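Local coordinates for protein laminin subunit ALPHA-1 (Mus musculus, PDB 2JD4) that is a basement membrane protein of laminin-111 whose tandem LG4-5 domains bind magnesium ions here and probably help anchor it to the cell surface, at residues P15-G20 against R192-A197; L26-H31 against S361-R366; T53-G58 against H163-C168; L226-T231 against R278-G283; D254-F259 against T271-A276. The protein carries 4 engineered substitutions. One frame throughout, in Å; residues are numbered along the deposited sequence.

Contact 1 of 5, residues P15-G20 against R192-A197; sequences PGYVAG and RCYVVA
Tyr-17 and Tyr-194 are joined by a single backbone bridge, their CA atoms 4.6 Å apart, with the touching parts of the two loops running 127° apart. One bond lies on each flank of this pair. Val-18 N donates to Cys-193 O at 2.9 Å, nearly in line with the carbonyl. Val-195 N donates to Gly-16 O at 3.0 Å, from above the carbonyl plane. A water extends the link, donating to Val-18 O and accepting from Cys-193 N.

The Tyr-17 ring is central to the side-chain contact. Arg-192 bends at chi2 and chi3 and lays its guanidinium flat over one face of this ring. The planes are 7° apart, and CZ of Arg-192 sits 4.3 Å from the centroid of the Tyr-17 ring. This is a stacked cation-pi pair. CD of Arg-192 covers the same ring as a CH-pi contact. The Tyr-194 ring runs alongside Tyr-17, pointing the same way. The two planes are nearly parallel but slid apart, so CE2 of Tyr-17 meets CE2 of Tyr-194 at 3.9 Å with little overlap. Val-195 has CG2 anti to its carbonyl carbon, which sets that methyl 3.4 Å from Pro-15 O. CG2 of Val-18 packs 3.6 Å from Val-195 CA. At Gly-16 the backbone turns so that a side chain would run into the carbonyl O of Pro-15.

The contact lies on the surface. It ties the loop before strand 22-23 to the loop between strands 186-188 and 197-198. Cys-193 is disulfide-bonded to Cys-168 of strand 167-174. Pro-15 and Tyr-194 also touch Pro-379 of strand 378-379.

Contact 2 of 5, residues L26-H31 against S361-R366; sequences LSQNSH and SLDLSR
The Gln-28 amide lies beside Arg-366, and the two side chains point the same way. The amide and guanidinium planes are 36° apart, so they are not stacked. The touch is made lower down, where NE2 of Gln-28 comes 3.4 Å from the aliphatic CG of Arg-366. The Asp-363 carboxylate is turned 78° against the same amide, with its OD2 at 3.4 Å from Gln-28 NE2. Ser-365 N and Ser-365 OG both donate to Asp-363 OD1, from the same face of the carboxylate. Their lengths to OD1 are 3.1 Å from Ser-365 N and 2.7 Å from Ser-365 OG. The bond from N makes an Asx turn.

CG of Gln-28, placed beside the backbone N, lies 3.6 Å from Ser-365 O. The bend at chi2 (-116°) then carries the amide toward Arg-366 and Asp-363. A water bridges the backbones as well, accepting from Gln-28 N and donating to Ser-365 O. Beside it, Ser-27 CA makes a CA-H...O contact with Ser-365 O.

The first segment is braced from within. Ser-27 to Ser-30 form a type I beta turn. Asn-29 N donates to Ser-27 OG, an ST turn, and Ser-27 N donates to Ser-30 OG.

This small surface contact spans the two laminin G domains. The turn leads into strand 31-35, and Gln-28 pairs by backbone with Ser-164. The 3-10 segment 364-366 lies between strands 360-361 and 369-374. His-376 also bonds Asp-363 OD1, while Leu-364 packs on strands 201-204 and 207-212.

Contact 3 of 5, residues T53-G58 against H163-C168; sequences TFASSG and HSIPAC
Thr-53 faces Ala-167 with CA atoms 4.6 Å apart, and Gly-58 comes to 3.9 Å from Ile-165 CA to CA. Between these points the 53-58 loop arches over Pro-166, the centre of an inverse gamma turn. A CB on Gly-58 would clash with Ile-165, and its backbone angles alone call for glycine.

With chi1 at -178°, the Thr-53 hydroxyl swings opposite the backbone N and toward Pro-166. OG1 donates to Pro-166 O at 2.8 Å and accepts from Ala-55 N, an ST turn. A water accepts from Phe-54 N and also donates to Pro-166 O. The CB atoms of Thr-53 and Ala-167 are tight, at 3.3 Å. A valine in place of Thr-53 would probably leave Ala-55 N without its turn acceptor and Pro-166 O without one of its two donors.

Further along, the contact is apolar. CB of Ala-55 rests on Pro-166, 3.5 Å from CD. CD1 of Ile-165 slips in beside Gly-58, 3.7 Å from its CA. At the far end His-163 offers a ring edge. With chi1 at 52°, its NE2 meets Ser-57 OG at 3.1 Å, in the ring plane, and either atom could donate.

In the first laminin G domain, this chemistry holds the loop between strands 44-53 and 58-64 at both ends, with apolar packing between them. Threonine grips a backbone carbonyl near the start of strand 167-174, while serine and histidine pair where the chain enters strand 58-64. The hydroxyl that grips Pro-166 O also shapes the loop.

Contact 4 of 5, residues L226-T231 against R278-G283; sequences LEFRTT and RALCDG
Arg-229 turns its NE to the carbonyl of Gly-283. Its CG sits between backbone N and carbonyl carbon (chi1 70°), and the chain bends at chi3 (-69°). This brings the NE edge of the guanidinium to Gly-283. NE donates to Gly-283 O at 3.2 Å. The bond is bent, and the donor stands above the carbonyl plane. NH2 of Arg-229 makes a salt bridge with Asp-12. A leucine in its place would probably leave Asp-12 without its positive mate and Gly-283 O without this donor.

Gly-283 N donates in turn to Thr-230 O at 3.3 Å. Cys-281 CA adds a CA-H...O contact of 3.1 Å to Thr-230 O. A water accepts from Thr-230 N and lies 3.0 Å from Leu-280 O, to which it probably donates. Thr-230 holds OG1 anti to its N (chi1 -179°), where it bonds Arg-345 O. That rotation puts its CG2 3.8 Å from Leu-280 O. On the same side of the strand as Thr-230, CZ of Phe-228 reaches CD2 of Leu-280 at 4.4 Å.

The contact is buried in the second laminin G domain. It fastens the end of strand 222-230 to the loop before strand 286-293. Phe-228 meets His-286 and Leu-288 of that strand, and Arg-229 touches Cys-347 of strand 347-353. A disulfide from Cys-281 to Cys-9 ties the N-terminal arm to this loop.

Contact 5 of 5, residues D254-F259 against T271-A276; sequences DGKVLF and TYQPRA
Gly-255 opens the contact, its carbonyl O 3.5 Å from Pro-274 CD. Its positive phi suits the turn that leads into strand 256-262.

Lys-256 follows and lies across Gln-273. Its aliphatic part does the touching, with CG 3.5 Å from Gln-273 CB; bends at chi2 and chi3 carry CE on to 3.9 Å from Thr-271 CG2.

Val-257 pairs with Tyr-272 as an antiparallel hydrogen-bonded pair. Val-257 N donates to Tyr-272 O at 3.1 Å, in the carbonyl plane. Tyr-272 N returns a nearly straight bond of 2.9 Å to Val-257 O. Their side chains share a sheet face.

Leu-258 and Thr-271 form the next, non-hydrogen-bonded pair. Their side chains run alongside on the other face. CD2 of Leu-258 presses against CG2 of Thr-271, a tight 3.4 Å.

This is the open end of a beta hairpin, strands 256-262 and 267-272. The backbone supplies the polar bonds, one in each direction. Packing differs by face: Val-257 packs on Leu-299, and Tyr-272 on Leu-299 and Val-301, whereas Lys-256, Leu-258, Thr-271 and Gln-273 bring carbon chains against polar as well as apolar atoms.

How the contacts relate
Contacts 1 and 2 lie on the surface, contacts 3 and 5 are partly buried, and contact 4 is the buried one. Contact 1 combines backbone bonds with an aromatic-guanidinium stack, contact 2 rests on a water bridge and an amide, and contact 5 on regular strand pairing. Contacts 3 and 4 both fasten loops through backbone carbonyls, by a hydroxyl in one and a guanidinium in the other. Contacts 1 and 3 share the Cys-193 to Cys-168 disulfide. Contacts 2 and 3 touch where Ser-164 meets Gln-28 and Ser-30. In the second domain, Leu-280 of contact 4 packs on Gly-255, Val-257 and Pro-274 of contact 5. Contacts 3 and 5 are far apart, with centres about 34 Å from each other.

Contact 1 of 5, residues P15-G20 against R192-A197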
# COMPACT_ATOMS: atom_id res chain seq x y z
N PRO A 15 4.02 18.59 -5.02
CA PRO A 15 4.69 18.93 -3.76
C PRO A 15 6.22 18.89 -3.77
O PRO A 15 6.86 19.51 -2.92
CB PRO A 15 4.11 17.92 -2.76
CG PRO A 15 2.81 17.50 -3.39
CD PRO A 15 3.18 17.39 -4.83
N GLY A 16 6.80 18.16 -4.72
CA GLY A 16 8.25 18.05 -4.74
C GLY A 16 8.66 16.89 -3.83
O GLY A 16 7.79 16.27 -3.22
N TYR A 17 9.96 16.61 -3.72
CA TYR A 17 10.42 15.49 -2.89
C TYR A 17 11.29 15.85 -1.69
O TYR A 17 11.99 16.86 -1.70
CB TYR A 17 11.20 14.49 -3.74
CG TYR A 17 10.42 13.90 -4.88
CD1 TYR A 17 10.47 14.48 -6.15
CD2 TYR A 17 9.61 12.79 -4.69
CE1 TYR A 17 9.73 13.95 -7.20
CE2 TYR A 17 8.86 12.25 -5.74
CZ TYR A 17 8.93 12.84 -6.98
OH TYR A 17 8.19 12.32 -8.02
N VAL A 18 11.24 15.00 -0.68
CA VAL A 18 12.03 15.20 0.54
C VAL A 18 13.45 14.69 0.30
O VAL A 18 13.64 13.57 -0.16
CB VAL A 18 11.42 14.42 1.73
CG1 VAL A 18 12.24 14.67 2.99
CG2 VAL A 18 9.98 14.84 1.96
N ALA A 19 14.44 15.52 0.60
CA ALA A 19 15.83 15.12 0.41
C ALA A 19 16.29 14.17 1.52
O ALA A 19 15.93 14.34 2.68
CB ALA A 19 16.73 16.36 0.39
N GLY A 20 17.07 13.16 1.15
CA GLY A 20 17.58 12.23 2.14
C GLY A 20 16.53 11.41 2.87
O GLY A 20 16.64 11.17 4.08
N ARG A 192 11.22 7.91 -3.82
CA ARG A 192 11.30 9.13 -3.03
C ARG A 192 9.97 9.47 -2.36
O ARG A 192 8.92 8.99 -2.79
CB ARG A 192 11.72 10.29 -3.93
CG ARG A 192 12.93 9.97 -4.78
CD ARG A 192 12.81 10.61 -6.16
NE ARG A 192 13.60 11.82 -6.27
CZ ARG A 192 13.64 12.59 -7.35
NH1 ARG A 192 12.92 12.27 -8.42
NH2 ARG A 192 14.42 13.66 -7.38
N CYS A 193 10.02 10.29 -1.32
CA CYS A 193 8.82 10.69 -0.60
C CYS A 193 8.37 12.08 -1.00
O CYS A 193 9.20 12.97 -1.20
CB CYS A 193 9.08 10.73 0.90
SG CYS A 193 10.06 9.36 1.58
N TYR A 194 7.06 12.28 -1.09
CA TYR A 194 6.51 13.59 -1.43
C TYR A 194 6.67 14.46 -0.18
O TYR A 194 6.56 13.97 0.95
CB TYR A 194 5.03 13.47 -1.80
CG TYR A 194 4.77 12.74 -3.11
CD1 TYR A 194 4.08 11.53 -3.13
CD2 TYR A 194 5.21 13.28 -4.32
CE1 TYR A 194 3.83 10.87 -4.34
CE2 TYR A 194 4.96 12.62 -5.53
CZ TYR A 194 4.28 11.42 -5.53
OH TYR A 194 4.05 10.78 -6.72
N VAL A 195 6.94 15.75 -0.37
CA VAL A 195 7.09 16.66 0.77
C VAL A 195 5.80 16.60 1.58
O VAL A 195 5.83 16.62 2.81
CB VAL A 195 7.33 18.13 0.29
CG1 VAL A 195 7.25 19.10 1.47
CG2 VAL A 195 8.70 18.23 -0.36
N VAL A 196 4.68 16.50 0.88
CA VAL A 196 3.36 16.41 1.50
C VAL A 196 2.59 15.25 0.86
O VAL A 196 2.44 15.21 -0.36
CB VAL A 196 2.53 17.70 1.27
CG1 VAL A 196 1.20 17.58 1.98
CG2 VAL A 196 3.30 18.91 1.78
N ALA A 197 2.09 14.33 1.69
CA ALA A 197 1.35 13.18 1.19
C ALA A 197 0.03 12.96 1.92
O ALA A 197 -0.20 13.52 3.00
CB ALA A 197 2.21 11.92 1.30
O HOH W 1 12.55 11.31 -0.86

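Contact 2 of 5, residues L26-H31 against S361-R366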
# COMPACT_ATOMS: atom_id res chain seq x y z
N LEU A 26 6.31 0.15 -1.66
CA LEU A 26 5.83 0.20 -3.05
C LEU A 26 5.58 -1.23 -3.54
O LEU A 26 4.68 -1.47 -4.34
CB LEU A 26 6.85 0.92 -3.94
CG LEU A 26 7.01 2.41 -3.62
CD1 LEU A 26 8.22 2.94 -4.35
CD2 LEU A 26 5.74 3.18 -4.03
N SER A 27 6.40 -2.16 -3.07
CA SER A 27 6.22 -3.57 -3.39
C SER A 27 6.32 -4.25 -2.02
O SER A 27 6.73 -3.62 -1.05
CB SER A 27 7.33 -4.09 -4.31
OG SER A 27 8.48 -4.45 -3.58
N GLN A 28 5.94 -5.52 -1.94
CA GLN A 28 6.02 -6.22 -0.66
C GLN A 28 7.48 -6.42 -0.23
O GLN A 28 7.75 -6.76 0.93
CB GLN A 28 5.30 -7.58 -0.75
CG GLN A 28 3.80 -7.48 -0.95
CD GLN A 28 2.99 -8.03 0.22
OE1 GLN A 28 3.00 -9.24 0.49
NE2 GLN A 28 2.28 -7.15 0.92
N ASN A 29 8.41 -6.21 -1.15
CA ASN A 29 9.83 -6.38 -0.83
C ASN A 29 10.72 -5.16 -1.02
O ASN A 29 11.92 -5.28 -1.28
CB ASN A 29 10.40 -7.57 -1.60
CG ASN A 29 9.78 -8.89 -1.17
OD1 ASN A 29 10.05 -9.40 -0.08
ND2 ASN A 29 8.93 -9.43 -2.02
N SER A 30 10.15 -3.97 -0.90
CA SER A 30 10.94 -2.75 -1.02
C SER A 30 11.84 -2.72 0.21
O SER A 30 11.37 -2.93 1.33
CB SER A 30 10.05 -1.51 -1.01
OG SER A 30 9.08 -1.56 -2.05
N HIS A 31 13.13 -2.46 0.03
CA HIS A 31 14.04 -2.41 1.17
C HIS A 31 15.42 -1.88 0.81
O HIS A 31 15.76 -1.72 -0.36
CB HIS A 31 14.23 -3.82 1.75
CG HIS A 31 15.06 -4.71 0.88
ND1 HIS A 31 14.59 -5.24 -0.30
CD2 HIS A 31 16.36 -5.06 0.96
CE1 HIS A 31 15.57 -5.88 -0.92
NE2 HIS A 31 16.66 -5.78 -0.17
N SER A 361 -9.94 -6.42 1.43
CA SER A 361 -9.32 -5.23 0.88
C SER A 361 -8.08 -5.58 0.05
O SER A 361 -7.24 -6.37 0.47
CB SER A 361 -8.96 -4.24 1.99
OG SER A 361 -8.27 -4.88 3.05
N LEU A 362 -7.99 -4.99 -1.13
CA LEU A 362 -6.89 -5.24 -2.05
C LEU A 362 -5.68 -4.35 -1.77
O LEU A 362 -5.79 -3.13 -1.73
CB LEU A 362 -7.36 -5.01 -3.49
CG LEU A 362 -8.67 -5.69 -3.90
CD1 LEU A 362 -8.95 -5.37 -5.36
CD2 LEU A 362 -8.58 -7.19 -3.69
N ASP A 363 -4.53 -4.99 -1.59
CA ASP A 363 -3.29 -4.28 -1.31
C ASP A 363 -2.50 -4.19 -2.61
O ASP A 363 -1.91 -5.17 -3.06
CB ASP A 363 -2.50 -5.05 -0.25
CG ASP A 363 -1.17 -4.40 0.09
OD1 ASP A 363 -0.88 -3.29 -0.41
OD2 ASP A 363 -0.41 -5.00 0.87
N LEU A 364 -2.47 -3.01 -3.20
CA LEU A 364 -1.77 -2.80 -4.47
C LEU A 364 -0.26 -3.07 -4.41
O LEU A 364 0.38 -3.24 -5.45
CB LEU A 364 -2.03 -1.38 -4.97
CG LEU A 364 -3.51 -1.08 -5.29
CD1 LEU A 364 -3.69 0.39 -5.58
CD2 LEU A 364 -3.96 -1.91 -6.47
N SER A 365 0.32 -3.13 -3.22
CA SER A 365 1.76 -3.41 -3.13
C SER A 365 2.05 -4.87 -3.50
O SER A 365 3.20 -5.25 -3.71
CB SER A 365 2.28 -3.12 -1.71
OG SER A 365 1.69 -3.98 -0.76
N ARG A 366 0.99 -5.67 -3.61
CA ARG A 366 1.12 -7.09 -3.94
C ARG A 366 0.93 -7.38 -5.43
O ARG A 366 0.91 -8.54 -5.83
CB ARG A 366 0.08 -7.91 -3.16
CG ARG A 366 0.11 -7.71 -1.66
CD ARG A 366 -1.03 -8.48 -1.00
NE ARG A 366 -0.95 -9.90 -1.28
CZ ARG A 366 -1.94 -10.77 -1.05
NH1 ARG A 366 -3.09 -10.35 -0.53
NH2 ARG A 366 -1.78 -12.05 -1.35
O HOH W 2 5.49 -7.45 -3.94

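Contact 3 of 5, residues T53-G58 against H163-C168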
# COMPACT_ATOMS: atom_id res chain seq x y z
N THR A 53 3.79 7.74 8.13
CA THR A 53 2.98 6.71 7.47
C THR A 53 1.47 6.78 7.73
O THR A 53 1.01 7.39 8.69
CB THR A 53 3.47 5.32 7.91
OG1 THR A 53 2.72 4.30 7.25
CG2 THR A 53 3.32 5.17 9.43
N PHE A 54 0.70 6.13 6.86
CA PHE A 54 -0.76 6.04 6.99
C PHE A 54 -1.11 4.56 7.12
O PHE A 54 -2.26 4.20 7.34
CB PHE A 54 -1.48 6.58 5.74
CG PHE A 54 -1.38 8.08 5.56
CD1 PHE A 54 -0.50 8.63 4.64
CD2 PHE A 54 -2.22 8.93 6.28
CE1 PHE A 54 -0.45 10.00 4.43
CE2 PHE A 54 -2.18 10.31 6.08
CZ PHE A 54 -1.29 10.85 5.16
N ALA A 55 -0.10 3.70 6.98
CA ALA A 55 -0.29 2.25 7.01
C ALA A 55 -0.63 1.63 8.36
O ALA A 55 -0.39 2.22 9.41
CB ALA A 55 0.94 1.56 6.43
N SER A 56 -1.19 0.43 8.32
CA SER A 56 -1.54 -0.24 9.57
C SER A 56 -0.50 -1.29 9.95
O SER A 56 -0.36 -1.63 11.12
CB SER A 56 -2.92 -0.89 9.45
OG SER A 56 -2.89 -2.01 8.58
N SER A 57 0.25 -1.80 8.97
CA SER A 57 1.25 -2.83 9.27
C SER A 57 2.46 -2.85 8.35
O SER A 57 2.38 -2.41 7.19
CB SER A 57 0.59 -4.21 9.23
OG SER A 57 0.24 -4.55 7.89
N GLY A 58 3.56 -3.40 8.85
CA GLY A 58 4.78 -3.51 8.07
C GLY A 58 6.06 -3.64 8.89
O GLY A 58 6.10 -3.25 10.06
N HIS A 163 6.25 -8.18 5.42
CA HIS A 163 6.16 -7.39 4.18
C HIS A 163 6.70 -5.99 4.45
O HIS A 163 6.81 -5.56 5.59
CB HIS A 163 4.71 -7.31 3.66
CG HIS A 163 3.72 -6.84 4.68
ND1 HIS A 163 3.21 -7.67 5.66
CD2 HIS A 163 3.15 -5.63 4.88
CE1 HIS A 163 2.37 -6.99 6.42
NE2 HIS A 163 2.32 -5.75 5.97
N SER A 164 7.02 -5.27 3.38
CA SER A 164 7.56 -3.91 3.48
C SER A 164 6.56 -2.88 4.00
O SER A 164 5.40 -2.85 3.59
CB SER A 164 8.07 -3.47 2.10
OG SER A 164 8.53 -2.14 2.15
N ILE A 165 7.01 -2.03 4.93
CA ILE A 165 6.17 -0.99 5.51
C ILE A 165 5.91 0.15 4.51
O ILE A 165 6.85 0.67 3.92
CB ILE A 165 6.84 -0.39 6.80
CG1 ILE A 165 5.96 0.69 7.42
CG2 ILE A 165 8.19 0.21 6.45
CD1 ILE A 165 4.81 0.17 8.23
N PRO A 166 4.64 0.52 4.30
CA PRO A 166 4.32 1.61 3.36
C PRO A 166 4.55 2.91 4.11
O PRO A 166 3.62 3.46 4.70
CB PRO A 166 2.84 1.39 3.04
CG PRO A 166 2.59 -0.05 3.40
CD PRO A 166 3.41 -0.21 4.65
N ALA A 167 5.78 3.40 4.10
CA ALA A 167 6.10 4.63 4.81
C ALA A 167 7.39 5.27 4.32
O ALA A 167 8.18 4.63 3.64
CB ALA A 167 6.22 4.35 6.32
N CYS A 168 7.57 6.53 4.69
CA CYS A 168 8.77 7.28 4.35
C CYS A 168 9.65 7.24 5.59
O CYS A 168 9.18 7.46 6.70
CB CYS A 168 8.42 8.74 4.03
SG CYS A 168 9.89 9.72 3.57
O HOH W 3 1.36 5.25 4.34

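Contact 4 of 5, residues L226-T231 against R278-G283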
# COMPACT_ATOMS: atom_id res chain seq x y z
N LEU A 226 -14.58 1.63 -3.11
CA LEU A 226 -13.31 2.33 -3.19
C LEU A 226 -13.54 3.83 -3.14
O LEU A 226 -14.66 4.29 -3.27
CB LEU A 226 -12.58 1.96 -4.49
CG LEU A 226 -13.22 2.34 -5.83
CD1 LEU A 226 -13.04 3.83 -6.13
CD2 LEU A 226 -12.56 1.53 -6.93
N GLU A 227 -12.45 4.57 -2.94
CA GLU A 227 -12.50 6.03 -2.93
C GLU A 227 -11.49 6.47 -3.96
O GLU A 227 -10.43 5.86 -4.10
CB GLU A 227 -12.10 6.58 -1.56
CG GLU A 227 -13.04 6.22 -0.43
CD GLU A 227 -12.55 6.76 0.90
OE1 GLU A 227 -12.30 7.98 0.99
OE2 GLU A 227 -12.41 5.97 1.85
N PHE A 228 -11.81 7.53 -4.70
CA PHE A 228 -10.89 8.02 -5.72
C PHE A 228 -10.89 9.54 -5.79
O PHE A 228 -11.86 10.18 -5.40
CB PHE A 228 -11.28 7.43 -7.09
CG PHE A 228 -12.53 8.04 -7.69
CD1 PHE A 228 -12.47 9.23 -8.40
CD2 PHE A 228 -13.76 7.41 -7.53
CE1 PHE A 228 -13.62 9.80 -8.96
CE2 PHE A 228 -14.93 7.96 -8.09
CZ PHE A 228 -14.85 9.16 -8.80
N ARG A 229 -9.80 10.10 -6.29
CA ARG A 229 -9.66 11.53 -6.48
C ARG A 229 -8.92 11.68 -7.80
O ARG A 229 -7.99 10.92 -8.08
CB ARG A 229 -8.85 12.19 -5.35
CG ARG A 229 -7.36 11.85 -5.33
CD ARG A 229 -6.59 12.76 -4.37
NE ARG A 229 -6.52 14.15 -4.83
CZ ARG A 229 -5.77 14.57 -5.84
NH1 ARG A 229 -5.00 13.71 -6.50
NH2 ARG A 229 -5.78 15.84 -6.19
N THR A 230 -9.34 12.64 -8.61
CA THR A 230 -8.70 12.83 -9.90
C THR A 230 -8.98 14.21 -10.48
O THR A 230 -9.95 14.86 -10.09
CB THR A 230 -9.20 11.76 -10.92
OG1 THR A 230 -8.55 11.93 -12.18
CG2 THR A 230 -10.70 11.87 -11.10
N THR A 231 -8.12 14.64 -11.39
CA THR A 231 -8.28 15.92 -12.07
C THR A 231 -8.34 15.67 -13.57
O THR A 231 -8.00 16.54 -14.38
CB THR A 231 -7.11 16.89 -11.77
OG1 THR A 231 -5.87 16.31 -12.21
CG2 THR A 231 -7.04 17.19 -10.29
N ARG A 278 -17.71 18.64 -14.53
CA ARG A 278 -16.42 18.60 -13.85
C ARG A 278 -16.52 18.24 -12.36
O ARG A 278 -15.52 18.27 -11.64
CB ARG A 278 -15.72 19.95 -14.01
CG ARG A 278 -16.60 21.14 -13.64
CD ARG A 278 -16.70 21.34 -12.14
NE ARG A 278 -17.80 22.23 -11.78
CZ ARG A 278 -17.95 23.47 -12.24
NH1 ARG A 278 -17.06 23.98 -13.09
NH2 ARG A 278 -18.98 24.21 -11.85
N ALA A 279 -17.72 17.89 -11.91
CA ALA A 279 -17.94 17.55 -10.51
C ALA A 279 -16.97 16.50 -9.96
O ALA A 279 -16.43 16.67 -8.86
CB ALA A 279 -19.37 17.08 -10.31
N LEU A 280 -16.76 15.43 -10.70
CA LEU A 280 -15.89 14.35 -10.25
C LEU A 280 -14.38 14.60 -10.40
O LEU A 280 -13.58 13.94 -9.73
CB LEU A 280 -16.27 13.04 -10.94
CG LEU A 280 -17.67 12.50 -10.63
CD1 LEU A 280 -17.89 11.18 -11.34
CD2 LEU A 280 -17.84 12.32 -9.13
N CYS A 281 -13.99 15.53 -11.26
CA CYS A 281 -12.57 15.81 -11.43
C CYS A 281 -12.17 17.06 -10.66
O CYS A 281 -11.32 17.84 -11.10
CB CYS A 281 -12.22 15.94 -12.92
SG CYS A 281 -12.94 17.36 -13.82
N ASP A 282 -12.79 17.23 -9.49
CA ASP A 282 -12.52 18.39 -8.64
C ASP A 282 -11.32 18.20 -7.71
O ASP A 282 -10.99 19.09 -6.92
CB ASP A 282 -13.78 18.75 -7.83
CG ASP A 282 -14.22 17.64 -6.87
OD1 ASP A 282 -13.71 16.51 -6.96
OD2 ASP A 282 -15.10 17.92 -6.02
N GLY A 283 -10.67 17.05 -7.79
CA GLY A 283 -9.50 16.81 -6.95
C GLY A 283 -9.81 16.40 -5.52
O GLY A 283 -8.90 16.22 -4.71
O HOH W 4 -11.52 14.20 -7.54

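Contact 5 of 5, residues D254-F259 against T271-A276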
# COMPACT_ATOMS: atom_id res chain seq x y z
N ASP A 254 -15.72 10.69 -19.78
CA ASP A 254 -16.31 12.02 -19.95
C ASP A 254 -17.02 12.54 -18.70
O ASP A 254 -18.11 13.11 -18.79
CB ASP A 254 -17.28 12.02 -21.13
CG ASP A 254 -16.60 11.69 -22.44
OD1 ASP A 254 -15.55 12.30 -22.74
OD2 ASP A 254 -17.12 10.82 -23.17
N GLY A 255 -16.40 12.33 -17.54
CA GLY A 255 -16.98 12.81 -16.30
C GLY A 255 -18.04 11.93 -15.66
O GLY A 255 -18.54 12.25 -14.58
N LYS A 256 -18.39 10.83 -16.31
CA LYS A 256 -19.40 9.92 -15.76
C LYS A 256 -18.77 8.59 -15.35
O LYS A 256 -17.74 8.19 -15.89
CB LYS A 256 -20.50 9.65 -16.79
CG LYS A 256 -21.38 10.86 -17.07
CD LYS A 256 -21.68 11.00 -18.56
CE LYS A 256 -22.33 9.75 -19.12
NZ LYS A 256 -22.63 9.92 -20.58
N VAL A 257 -19.39 7.91 -14.39
CA VAL A 257 -18.90 6.62 -13.94
C VAL A 257 -19.79 5.53 -14.53
O VAL A 257 -21.03 5.60 -14.43
CB VAL A 257 -18.91 6.52 -12.40
CG1 VAL A 257 -18.47 5.13 -11.96
CG2 VAL A 257 -17.97 7.57 -11.81
N LEU A 258 -19.17 4.53 -15.15
CA LEU A 258 -19.89 3.42 -15.76
C LEU A 258 -19.49 2.09 -15.12
O LEU A 258 -18.31 1.83 -14.87
CB LEU A 258 -19.60 3.35 -17.26
CG LEU A 258 -19.72 4.64 -18.07
CD1 LEU A 258 -19.40 4.36 -19.53
CD2 LEU A 258 -21.13 5.20 -17.93
N PHE A 259 -20.50 1.26 -14.87
CA PHE A 259 -20.31 -0.06 -14.28
C PHE A 259 -20.93 -1.05 -15.26
O PHE A 259 -22.15 -1.14 -15.37
CB PHE A 259 -21.03 -0.12 -12.92
CG PHE A 259 -20.98 -1.46 -12.24
CD1 PHE A 259 -19.87 -2.29 -12.35
CD2 PHE A 259 -22.04 -1.87 -11.43
CE1 PHE A 259 -19.81 -3.50 -11.67
CE2 PHE A 259 -21.99 -3.08 -10.74
CZ PHE A 259 -20.88 -3.90 -10.85
N THR A 271 -25.14 3.66 -15.38
CA THR A 271 -24.43 4.91 -15.59
C THR A 271 -24.76 6.02 -14.59
O THR A 271 -25.93 6.33 -14.37
CB THR A 271 -24.71 5.44 -17.02
OG1 THR A 271 -24.21 4.50 -17.98
CG2 THR A 271 -24.05 6.78 -17.24
N TYR A 272 -23.72 6.62 -14.01
CA TYR A 272 -23.88 7.71 -13.06
C TYR A 272 -23.35 9.02 -13.63
O TYR A 272 -22.16 9.15 -13.89
CB TYR A 272 -23.15 7.43 -11.75
CG TYR A 272 -23.13 8.62 -10.81
CD1 TYR A 272 -24.31 9.09 -10.23
CD2 TYR A 272 -21.95 9.32 -10.55
CE1 TYR A 272 -24.32 10.22 -9.41
CE2 TYR A 272 -21.95 10.45 -9.73
CZ TYR A 272 -23.13 10.89 -9.17
OH TYR A 272 -23.14 12.01 -8.36
N GLN A 273 -24.24 9.99 -13.81
CA GLN A 273 -23.83 11.29 -14.33
C GLN A 273 -24.15 12.38 -13.32
O GLN A 273 -25.31 12.59 -12.96
CB GLN A 273 -24.53 11.60 -15.65
CG GLN A 273 -24.19 12.97 -16.21
CD GLN A 273 -24.58 13.12 -17.66
OE1 GLN A 273 -25.74 12.94 -18.03
NE2 GLN A 273 -23.61 13.45 -18.51
N PRO A 274 -23.12 13.09 -12.84
CA PRO A 274 -23.29 14.17 -11.86
C PRO A 274 -23.90 15.44 -12.47
O PRO A 274 -23.87 15.62 -13.69
CB PRO A 274 -21.87 14.40 -11.35
CG PRO A 274 -21.05 14.15 -12.58
CD PRO A 274 -21.69 12.89 -13.14
N ARG A 275 -24.45 16.30 -11.62
CA ARG A 275 -25.08 17.54 -12.06
C ARG A 275 -24.12 18.37 -12.92
O ARG A 275 -24.51 18.92 -13.95
CB ARG A 275 -25.51 18.38 -10.86
CG ARG A 275 -26.26 17.62 -9.78
CD ARG A 275 -26.82 18.58 -8.74
NE ARG A 275 -27.14 17.92 -7.47
CZ ARG A 275 -26.23 17.43 -6.64
NH1 ARG A 275 -24.93 17.53 -6.93
NH2 ARG A 275 -26.60 16.84 -5.51
N ALA A 276 -22.87 18.46 -12.48
CA ALA A 276 -21.86 19.22 -13.21
C ALA A 276 -20.89 18.25 -13.88
O ALA A 276 -20.53 17.22 -13.30
CB ALA A 276 -21.11 20.14 -12.26